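Local coordinates for transcriptional regulator (Enterococcus faecalis, PDB 3QFI), which is probably a transcriptional regulator of the LytR-CpsA-Psr family, its precise function not established, at residues I124-T129 / L153-M158; M59-R64 / R172-V177; L247-L252 / A277-F282. One frame throughout, in Å; residues are numbered along the deposited sequence.

Contact 1 of 3, residues I124-T129 / L153-M158; sequences IEVDNT and LAYARM
Tyr155, in the last turn of helix 150-156, lays its ring against Val126 and Asn128 of strand 124-128, which pairs antiparallel with strand 145-147 in a small two-stranded sheet of this LytR-CpsA-Psr family fold. The backbones stay well apart, the nearest alpha carbons being those of Asn128 and Tyr155 at 8.2 Å, so the ring spans the gap. It can do so because CG of Tyr155 stands opposite its backbone N (chi1 -175°), which carries the ring out from the helix toward the strand.

Val126 supplies the cover for one face. Its CG2 sits 4.0 Å from the centroid of the Tyr155 ring and 16° off the ring normal, a CH-pi contact from above, shifted somewhat toward the CZ and CE2 side of the ring. Val126 CB approaches the same side, 4.2 Å from Tyr155 CE2. Asn128 comes in differently: its amide end reaches the edge of the ring near CE1, the amide plane turned 79° from that of the ring.

At the far end of the ring, Tyr155 OH passes Asp127 O at 3.8 Å, too long for a hydrogen bond. The hydroxyl bonds instead to Glu175 OE2 on helix 166-184, while Leu147 of the partner strand and Val176 of that helix add apolar contacts to the same tyrosine. The hydroxyl's polar tie lies outside the strand, so between strand and helix the attachment is by dispersion and CH-pi contact, whereas the bond to Glu175 would limit how the ring can swing or shift beneath the valine methyl.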
loop_
_atom_site.group_PDB
_atom_site.type_symbol
_atom_site.label_atom_id
_atom_site.label_comp_id
_atom_site.label_asym_id
_atom_site.label_seq_id
_atom_site.Cartn_x
_atom_site.Cartn_y
_atom_site.Cartn_z
ATOM N N ILE A 124 5.060 -1.493 18.357
ATOM C CA ILE A 124 4.453 -0.233 17.969
ATOM C C ILE A 124 3.146 -0.004 18.697
ATOM O O ILE A 124 2.417 -0.948 18.989
ATOM C CB ILE A 124 4.168 -0.195 16.453
ATOM C CG1 ILE A 124 3.204 -1.321 16.079
ATOM C CG2 ILE A 124 5.475 -0.329 15.673
ATOM C CD1 ILE A 124 2.811 -1.328 14.613
ATOM N N GLU A 125 2.855 1.257 18.994
ATOM C CA GLU A 125 1.611 1.594 19.671
ATOM C C GLU A 125 0.528 2.084 18.715
ATOM O O GLU A 125 0.770 2.937 17.855
ATOM C CB GLU A 125 1.854 2.636 20.766
ATOM C CG GLU A 125 2.310 2.012 22.083
ATOM C CD GLU A 125 1.921 2.831 23.305
ATOM O OE1 GLU A 125 2.432 3.961 23.463
ATOM O OE2 GLU A 125 1.094 2.339 24.107
ATOM N N VAL A 126 -0.665 1.516 18.866
ATOM C CA VAL A 126 -1.811 1.888 18.046
ATOM C C VAL A 126 -3.027 2.056 18.940
ATOM O O VAL A 126 -2.995 1.698 20.120
ATOM C CB VAL A 126 -2.151 0.812 16.986
ATOM C CG1 VAL A 126 -0.935 0.524 16.123
ATOM C CG2 VAL A 126 -2.652 -0.449 17.659
ATOM N N ASP A 127 -4.099 2.601 18.368
ATOM C CA ASP A 127 -5.347 2.793 19.098
ATOM C C ASP A 127 -6.414 1.849 18.536
ATOM O O ASP A 127 -7.052 2.146 17.525
ATOM C CB ASP A 127 -5.826 4.236 18.969
ATOM C CG ASP A 127 -6.979 4.549 19.905
ATOM O OD1 ASP A 127 -7.970 3.783 19.914
ATOM O OD2 ASP A 127 -6.896 5.564 20.632
ATOM N N ASN A 128 -6.599 0.710 19.196
ATOM C CA ASN A 128 -7.583 -0.276 18.764
ATOM C C ASN A 128 -8.991 0.221 19.075
ATOM O O ASN A 128 -9.443 0.124 20.215
ATOM C CB ASN A 128 -7.337 -1.608 19.481
ATOM C CG ASN A 128 -8.266 -2.707 19.005
ATOM O OD1 ASN A 128 -8.277 -3.809 19.550
ATOM N ND2 ASN A 128 -9.049 -2.415 17.978
ATOM N N THR A 129 -9.680 0.750 18.063
ATOM C CA THR A 129 -11.042 1.261 18.233
ATOM C C THR A 129 -12.086 0.158 18.146
ATOM O O THR A 129 -13.285 0.412 18.240
ATOM C CB THR A 129 -11.389 2.322 17.168
ATOM O OG1 THR A 129 -12.779 2.667 17.275
ATOM C CG2 THR A 129 -11.122 1.788 15.772
ATOM N N LEU A 153 0.365 -8.987 13.802
ATOM C CA LEU A 153 -0.229 -9.588 12.612
ATOM C C LEU A 153 -1.736 -9.655 12.700
ATOM O O LEU A 153 -2.430 -9.441 11.710
ATOM C CB LEU A 153 0.295 -11.002 12.375
ATOM C CG LEU A 153 1.644 -11.116 11.678
ATOM C CD1 LEU A 153 1.861 -12.575 11.285
ATOM C CD2 LEU A 153 1.662 -10.215 10.429
ATOM N N ALA A 154 -2.249 -9.969 13.882
ATOM C CA ALA A 154 -3.693 -10.070 14.055
ATOM C C ALA A 154 -4.377 -8.726 13.799
ATOM O O ALA A 154 -5.375 -8.665 13.092
ATOM C CB ALA A 154 -4.015 -10.579 15.459
ATOM N N TYR A 155 -3.817 -7.656 14.361
ATOM C CA TYR A 155 -4.354 -6.311 14.203
ATOM C C TYR A 155 -4.388 -5.889 12.736
ATOM O O TYR A 155 -5.297 -5.184 12.299
ATOM C CB TYR A 155 -3.512 -5.305 15.003
ATOM C CG TYR A 155 -4.073 -3.893 14.995
ATOM C CD1 TYR A 155 -5.235 -3.582 15.703
ATOM C CD2 TYR A 155 -3.477 -2.879 14.224
ATOM C CE1 TYR A 155 -5.801 -2.301 15.643
ATOM C CE2 TYR A 155 -4.042 -1.590 14.157
ATOM C CZ TYR A 155 -5.208 -1.323 14.872
ATOM O OH TYR A 155 -5.813 -0.097 14.785
ATOM N N ALA A 156 -3.387 -6.319 11.981
ATOM C CA ALA A 156 -3.294 -5.986 10.566
ATOM C C ALA A 156 -4.222 -6.866 9.740
ATOM O O ALA A 156 -4.791 -6.420 8.749
ATOM C CB ALA A 156 -1.856 -6.159 10.095
ATOM N N ARG A 157 -4.371 -8.118 10.159
ATOM C CA ARG A 157 -5.222 -9.064 9.452
ATOM C C ARG A 157 -6.470 -9.349 10.270
ATOM O O ARG A 157 -6.400 -9.976 11.324
ATOM C CB ARG A 157 -4.464 -10.369 9.203
ATOM C CG ARG A 157 -5.185 -11.352 8.299
ATOM C CD ARG A 157 -4.375 -12.634 8.125
ATOM N NE ARG A 157 -4.919 -13.502 7.078
ATOM C CZ ARG A 157 -6.163 -13.976 7.063
ATOM N NH1 ARG A 157 -7.006 -13.672 8.040
ATOM N NH2 ARG A 157 -6.561 -14.759 6.069
ATOM N N MET A 158 -7.610 -8.881 9.784
ATOM C CA MET A 158 -8.877 -9.090 10.467
ATOM C C MET A 158 -9.920 -8.345 9.663
ATOM O O MET A 158 -9.806 -7.134 9.450
ATOM C CB MET A 158 -8.812 -8.552 11.899
ATOM C CG MET A 158 -10.002 -8.931 12.764
ATOM S SD MET A 158 -11.524 -8.135 12.240
ATOM C CE MET A 158 -11.486 -6.650 13.219
#

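Contact 2 of 3, residues M59-R64 / R172-V177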
loop_
_atom_site.group_PDB
_atom_site.type_symbol
_atom_site.label_atom_id
_atom_site.label_comp_id
_atom_site.label_asym_id
_atom_site.label_seq_id
_atom_site.Cartn_x
_atom_site.Cartn_y
_atom_site.Cartn_z
ATOM N N MET A 59 0.151 7.531 1.679
ATOM C CA MET A 59 -0.087 6.094 1.616
ATOM C C MET A 59 -1.337 5.895 0.782
ATOM O O MET A 59 -2.217 6.754 0.740
ATOM C CB MET A 59 -0.306 5.521 3.016
ATOM C CG MET A 59 0.894 5.650 3.945
ATOM S SD MET A 59 0.524 5.014 5.613
ATOM C CE MET A 59 1.684 3.663 5.726
ATOM N N ILE A 60 -1.417 4.752 0.124
ATOM C CA ILE A 60 -2.546 4.474 -0.733
ATOM C C ILE A 60 -2.844 2.987 -0.708
ATOM O O ILE A 60 -2.073 2.179 -1.208
ATOM C CB ILE A 60 -2.243 4.937 -2.199
ATOM C CG1 ILE A 60 -3.225 6.012 -2.638
ATOM C CG2 ILE A 60 -2.350 3.780 -3.160
ATOM C CD1 ILE A 60 -4.652 5.530 -2.771
ATOM N N SER A 61 -3.957 2.634 -0.090
ATOM C CA SER A 61 -4.383 1.253 -0.019
ATOM C C SER A 61 -5.078 0.917 -1.328
ATOM O O SER A 61 -5.876 1.719 -1.833
ATOM C CB SER A 61 -5.394 1.071 1.104
ATOM O OG SER A 61 -4.814 1.263 2.380
ATOM N N LEU A 62 -4.781 -0.252 -1.884
ATOM C CA LEU A 62 -5.447 -0.687 -3.111
ATOM C C LEU A 62 -6.302 -1.912 -2.784
ATOM O O LEU A 62 -5.782 -2.950 -2.373
ATOM C CB LEU A 62 -4.418 -1.042 -4.188
ATOM C CG LEU A 62 -3.610 0.159 -4.686
ATOM C CD1 LEU A 62 -2.395 -0.298 -5.459
ATOM C CD2 LEU A 62 -4.507 1.033 -5.541
ATOM N N ASP A 63 -7.612 -1.783 -2.950
ATOM C CA ASP A 63 -8.529 -2.891 -2.689
ATOM C C ASP A 63 -8.254 -3.998 -3.707
ATOM O O ASP A 63 -8.009 -3.717 -4.875
ATOM C CB ASP A 63 -9.983 -2.423 -2.810
ATOM C CG ASP A 63 -10.981 -3.492 -2.396
ATOM O OD1 ASP A 63 -11.030 -4.574 -3.028
ATOM O OD2 ASP A 63 -11.731 -3.246 -1.430
ATOM N N ARG A 64 -8.292 -5.247 -3.256
ATOM C CA ARG A 64 -8.033 -6.391 -4.119
ATOM C C ARG A 64 -9.127 -6.619 -5.157
ATOM O O ARG A 64 -8.899 -7.252 -6.191
ATOM C CB ARG A 64 -7.862 -7.663 -3.273
ATOM C CG ARG A 64 -9.126 -8.124 -2.529
ATOM C CD ARG A 64 -8.878 -9.375 -1.666
ATOM N NE ARG A 64 -7.939 -9.084 -0.581
ATOM C CZ ARG A 64 -7.567 -9.941 0.373
ATOM N NH1 ARG A 64 -8.042 -11.183 0.408
ATOM N NH2 ARG A 64 -6.712 -9.540 1.307
ATOM N N ARG A 172 -6.430 0.047 9.131
ATOM C CA ARG A 172 -5.558 -0.536 10.148
ATOM C C ARG A 172 -4.197 -0.950 9.578
ATOM O O ARG A 172 -3.174 -0.837 10.256
ATOM C CB ARG A 172 -6.221 -1.754 10.805
ATOM C CG ARG A 172 -7.084 -1.417 12.006
ATOM C CD ARG A 172 -7.675 -2.661 12.690
ATOM N NE ARG A 172 -8.810 -3.270 11.982
ATOM C CZ ARG A 172 -8.720 -4.296 11.139
ATOM N NH1 ARG A 172 -7.545 -4.846 10.869
ATOM N NH2 ARG A 172 -9.817 -4.806 10.600
ATOM N N GLN A 173 -4.173 -1.439 8.344
ATOM C CA GLN A 173 -2.908 -1.834 7.743
ATOM C C GLN A 173 -2.040 -0.611 7.502
ATOM O O GLN A 173 -0.812 -0.682 7.621
ATOM C CB GLN A 173 -3.149 -2.579 6.437
ATOM C CG GLN A 173 -3.682 -3.978 6.668
ATOM C CD GLN A 173 -4.059 -4.690 5.386
ATOM O OE1 GLN A 173 -4.454 -5.857 5.415
ATOM N NE2 GLN A 173 -3.946 -3.994 4.253
ATOM N N ARG A 174 -2.677 0.518 7.184
ATOM C CA ARG A 174 -1.933 1.752 6.940
ATOM C C ARG A 174 -1.425 2.338 8.255
ATOM O O ARG A 174 -0.383 2.998 8.288
ATOM C CB ARG A 174 -2.797 2.806 6.227
ATOM C CG ARG A 174 -3.357 2.384 4.882
ATOM C CD ARG A 174 -3.845 3.588 4.059
ATOM N NE ARG A 174 -4.889 4.402 4.688
ATOM C CZ ARG A 174 -6.199 4.153 4.632
ATOM N NH1 ARG A 174 -6.663 3.091 3.979
ATOM N NH2 ARG A 174 -7.059 4.998 5.195
ATOM N N GLU A 175 -2.158 2.097 9.337
ATOM C CA GLU A 175 -1.751 2.623 10.630
ATOM C C GLU A 175 -0.491 1.878 11.075
ATOM O O GLU A 175 0.469 2.487 11.542
ATOM C CB GLU A 175 -2.879 2.450 11.649
ATOM C CG GLU A 175 -2.667 3.262 12.919
ATOM C CD GLU A 175 -3.746 3.031 13.971
ATOM O OE1 GLU A 175 -3.687 3.701 15.026
ATOM O OE2 GLU A 175 -4.644 2.187 13.743
ATOM N N VAL A 176 -0.496 0.560 10.896
ATOM C CA VAL A 176 0.637 -0.279 11.253
ATOM C C VAL A 176 1.882 0.160 10.487
ATOM O O VAL A 176 2.900 0.482 11.092
ATOM C CB VAL A 176 0.324 -1.776 10.962
ATOM C CG1 VAL A 176 1.578 -2.635 11.096
ATOM C CG2 VAL A 176 -0.742 -2.268 11.927
ATOM N N VAL A 177 1.806 0.181 9.161
ATOM C CA VAL A 177 2.951 0.590 8.354
ATOM C C VAL A 177 3.386 2.008 8.689
ATOM O O VAL A 177 4.568 2.340 8.598
ATOM C CB VAL A 177 2.632 0.517 6.836
ATOM C CG1 VAL A 177 3.767 1.140 6.022
ATOM C CG2 VAL A 177 2.420 -0.937 6.420
#
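Strand 59-62 and helix 172-177 run in roughly opposed directions, 142° apart from N to C, with their axes 9.3 Å from each other at closest approach; Met59 and Arg174 have the nearest alpha carbons, at 7.1 Å. Met59 and Ser61, alternate residues of the strand, point their side chains at the helix. The side chains of Met59 and Arg174 pass one another, heading opposite ways, with Met59 SD 4.0 Å from Arg174 CB, and the terminal CE of Met59 turns toward the Val177 CG1 methyl.

Arg174 reaches out from the helix to Ser61. The bend at its chi3 (-59°) folds the guanidinium so that NH1 donates to Ser61 OG over 3.1 Å, an almost straight bond (173°) with the oxygen close to the guanidinium plane. The serine is therefore met edge-on, while the Arg174 side chain also touches Met46 of the neighbouring strand 44-51.

Leu62, on the other side of the strand, packs on Val95 and Leu98 of helix 80-98. Helices thus lie on both faces of the six-stranded mixed sheet, the layered alpha/beta/alpha architecture of the LytR-CpsA-Psr family.

Contact 3 of 3, residues L247-L252 / A277-F282; sequences LDPNSL and AFYNQF
The Pro249 ring lies over one face of the Tyr279 ring, near the end where the aromatic joins its own CB, the two side chains set at an angle to each other. Pro249 CD lies over that face above CG and CD2, while Pro249 CG is 3.7 Å from Tyr279 CG, and Pro249 CB reaches the stem of the tyrosine, 3.8 Å from Tyr279 CB. With CG opposite the backbone N (chi1 163°), the tyrosine ring stands out from its helix and turns a flat side to the proline. The hydroxyl end of the ring extends beyond the proline. Leu247 adds its carbonyl: Leu247 O comes within 3.5 Å of Tyr279 CD2, obliquely to the ring.

These residues sit where two helices of an alpha-alpha hairpin come together. Pro249 opens helix 249-262, Tyr279 belongs to the last turn of helix 269-280, and a short connection lies between the helices, so that the start of the first is closed against the end of the second. Asp275, one turn before Tyr279, also touches Pro249.

Just ahead of the proline, Asp248 is the N-cap. Its OD1 accepts from Ser251 N at 2.9 Å (N-H...O 157°), the nitrogen lying on the anti side of the carboxylate and 32° out of its plane; a weaker, more bent bond comes from Asn250 N. The other oxygen, OD2, is bonded to Tyr235 OH, tying the capping carboxylate to strand 234-238. Within 277-282, Phe282 N bonds to Tyr279 O at 3.2 Å, and the Phe282 ring brings CE2 over one face of Phe278, toward its rim.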
loop_
_atom_site.group_PDB
_atom_site.type_symbol
_atom_site.label_atom_id
_atom_site.label_comp_id
_atom_site.label_asym_id
_atom_site.label_seq_id
_atom_site.Cartn_x
_atom_site.Cartn_y
_atom_site.Cartn_z
ATOM N N LEU A 247 -14.064 1.516 -10.090
ATOM C CA LEU A 247 -13.686 2.825 -9.591
ATOM C C LEU A 247 -14.382 3.966 -10.306
ATOM O O LEU A 247 -14.686 3.896 -11.502
ATOM C CB LEU A 247 -12.169 3.010 -9.692
ATOM C CG LEU A 247 -11.292 2.121 -8.805
ATOM C CD1 LEU A 247 -9.838 2.280 -9.203
ATOM C CD2 LEU A 247 -11.480 2.502 -7.343
ATOM N N ASP A 248 -14.659 5.021 -9.552
ATOM C CA ASP A 248 -15.276 6.187 -10.153
ATOM C C ASP A 248 -14.143 6.825 -10.938
ATOM O O ASP A 248 -13.108 7.159 -10.385
ATOM C CB ASP A 248 -15.805 7.148 -9.094
ATOM C CG ASP A 248 -16.413 8.388 -9.713
ATOM O OD1 ASP A 248 -15.646 9.165 -10.323
ATOM O OD2 ASP A 248 -17.650 8.581 -9.609
ATOM N N PRO A 249 -14.332 7.003 -12.242
ATOM C CA PRO A 249 -13.288 7.596 -13.077
ATOM C C PRO A 249 -12.837 9.011 -12.704
ATOM O O PRO A 249 -11.640 9.305 -12.706
ATOM C CB PRO A 249 -13.898 7.525 -14.472
ATOM C CG PRO A 249 -15.362 7.726 -14.197
ATOM C CD PRO A 249 -15.575 6.808 -13.008
ATOM N N ASN A 250 -13.790 9.864 -12.358
ATOM C CA ASN A 250 -13.498 11.232 -12.035
ATOM C C ASN A 250 -12.780 11.315 -10.624
ATOM O O ASN A 250 -11.865 12.091 -10.392
ATOM C CB ASN A 250 -14.749 12.133 -12.410
ATOM C CG ASN A 250 -15.018 13.197 -11.393
ATOM O OD1 ASN A 250 -15.012 12.924 -10.145
ATOM N ND2 ASN A 250 -15.236 14.453 -11.873
ATOM N N SER A 251 -13.141 10.413 -9.719
ATOM C CA SER A 251 -12.449 10.388 -8.431
ATOM C C SER A 251 -11.053 9.797 -8.666
ATOM O O SER A 251 -10.096 10.160 -7.973
ATOM C CB SER A 251 -13.185 9.520 -7.409
ATOM O OG SER A 251 -12.325 9.196 -6.332
ATOM N N LEU A 252 -10.954 8.901 -9.657
ATOM C CA LEU A 252 -9.699 8.243 -10.041
ATOM C C LEU A 252 -8.708 9.262 -10.594
ATOM O O LEU A 252 -7.535 9.270 -10.222
ATOM C CB LEU A 252 -9.936 7.180 -11.130
ATOM C CG LEU A 252 -8.977 5.969 -11.222
ATOM C CD1 LEU A 252 -8.995 5.359 -12.621
ATOM C CD2 LEU A 252 -7.562 6.390 -10.870
ATOM N N ALA A 277 -13.277 6.056 -20.146
ATOM C CA ALA A 277 -13.537 4.988 -21.108
ATOM C C ALA A 277 -13.641 3.649 -20.403
ATOM O O ALA A 277 -14.558 2.869 -20.659
ATOM C CB ALA A 277 -12.436 4.935 -22.150
ATOM N N PHE A 278 -12.698 3.391 -19.507
ATOM C CA PHE A 278 -12.686 2.141 -18.767
ATOM C C PHE A 278 -13.964 1.990 -17.957
ATOM O O PHE A 278 -14.599 0.933 -17.972
ATOM C CB PHE A 278 -11.491 2.079 -17.813
ATOM C CG PHE A 278 -11.255 0.712 -17.240
ATOM C CD1 PHE A 278 -10.527 -0.240 -17.960
ATOM C CD2 PHE A 278 -11.818 0.347 -16.024
ATOM C CE1 PHE A 278 -10.364 -1.527 -17.482
ATOM C CE2 PHE A 278 -11.663 -0.947 -15.532
ATOM C CZ PHE A 278 -10.937 -1.886 -16.264
ATOM N N TYR A 279 -14.342 3.047 -17.247
ATOM C CA TYR A 279 -15.542 3.006 -16.411
ATOM C C TYR A 279 -16.833 2.756 -17.195
ATOM O O TYR A 279 -17.704 2.019 -16.739
ATOM C CB TYR A 279 -15.653 4.301 -15.582
ATOM C CG TYR A 279 -17.038 4.561 -15.005
ATOM C CD1 TYR A 279 -17.994 5.257 -15.742
ATOM C CD2 TYR A 279 -17.409 4.079 -13.740
ATOM C CE1 TYR A 279 -19.281 5.468 -15.247
ATOM C CE2 TYR A 279 -18.709 4.288 -13.241
ATOM C CZ TYR A 279 -19.630 4.982 -14.012
ATOM O OH TYR A 279 -20.923 5.160 -13.596
ATOM N N ASN A 280 -16.946 3.358 -18.375
ATOM C CA ASN A 280 -18.137 3.184 -19.199
ATOM C C ASN A 280 -18.368 1.785 -19.714
ATOM O O ASN A 280 -19.510 1.365 -19.898
ATOM C CB ASN A 280 -18.115 4.139 -20.382
ATOM C CG ASN A 280 -18.432 5.540 -19.971
ATOM O OD1 ASN A 280 -19.360 5.771 -19.181
ATOM N ND2 ASN A 280 -17.672 6.495 -20.494
ATOM N N GLN A 281 -17.290 1.056 -19.950
ATOM C CA GLN A 281 -17.427 -0.289 -20.455
ATOM C C GLN A 281 -17.721 -1.296 -19.350
ATOM O O GLN A 281 -17.875 -2.482 -19.626
ATOM C CB GLN A 281 -16.159 -0.697 -21.206
ATOM C CG GLN A 281 -14.959 -0.907 -20.323
ATOM C CD GLN A 281 -13.749 -1.393 -21.084
ATOM O OE1 GLN A 281 -13.148 -0.641 -21.829
ATOM N NE2 GLN A 281 -13.403 -2.665 -20.917
ATOM N N PHE A 282 -17.818 -0.833 -18.106
ATOM C CA PHE A 282 -18.076 -1.739 -16.982
ATOM C C PHE A 282 -19.112 -1.220 -15.997
ATOM O O PHE A 282 -19.383 -1.864 -14.976
ATOM C CB PHE A 282 -16.780 -2.013 -16.218
ATOM C CG PHE A 282 -15.811 -2.883 -16.964
ATOM C CD1 PHE A 282 -16.145 -4.186 -17.311
ATOM C CD2 PHE A 282 -14.557 -2.402 -17.316
ATOM C CE1 PHE A 282 -15.246 -4.993 -18.000
ATOM C CE2 PHE A 282 -13.656 -3.205 -18.003
ATOM C CZ PHE A 282 -14.000 -4.507 -18.347
#

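In the fold
Contacts 1 and 2 are neighbours, with centres 12 Å apart, and helix 166-184, which carries one side of contact 2, also borders contact 1. Arg172 bridges the two by reaching back to the end of helix 150-156: its NH1 lies 2.7 Å from Tyr155 O and its NH2 lies 2.6 Å from Met158 O, both probable hydrogen bonds. The helix meets the central sheet through contact 2, and its residues Val176 and Ile180 touch Tyr155 and Ile124. Contact 3 stands apart, later in the chain, in the helical pair near the C-terminal end. Its centre is 22 Å from that of contact 2, with nearest atoms about 7 Å apart, and 33 Å from that of contact 1.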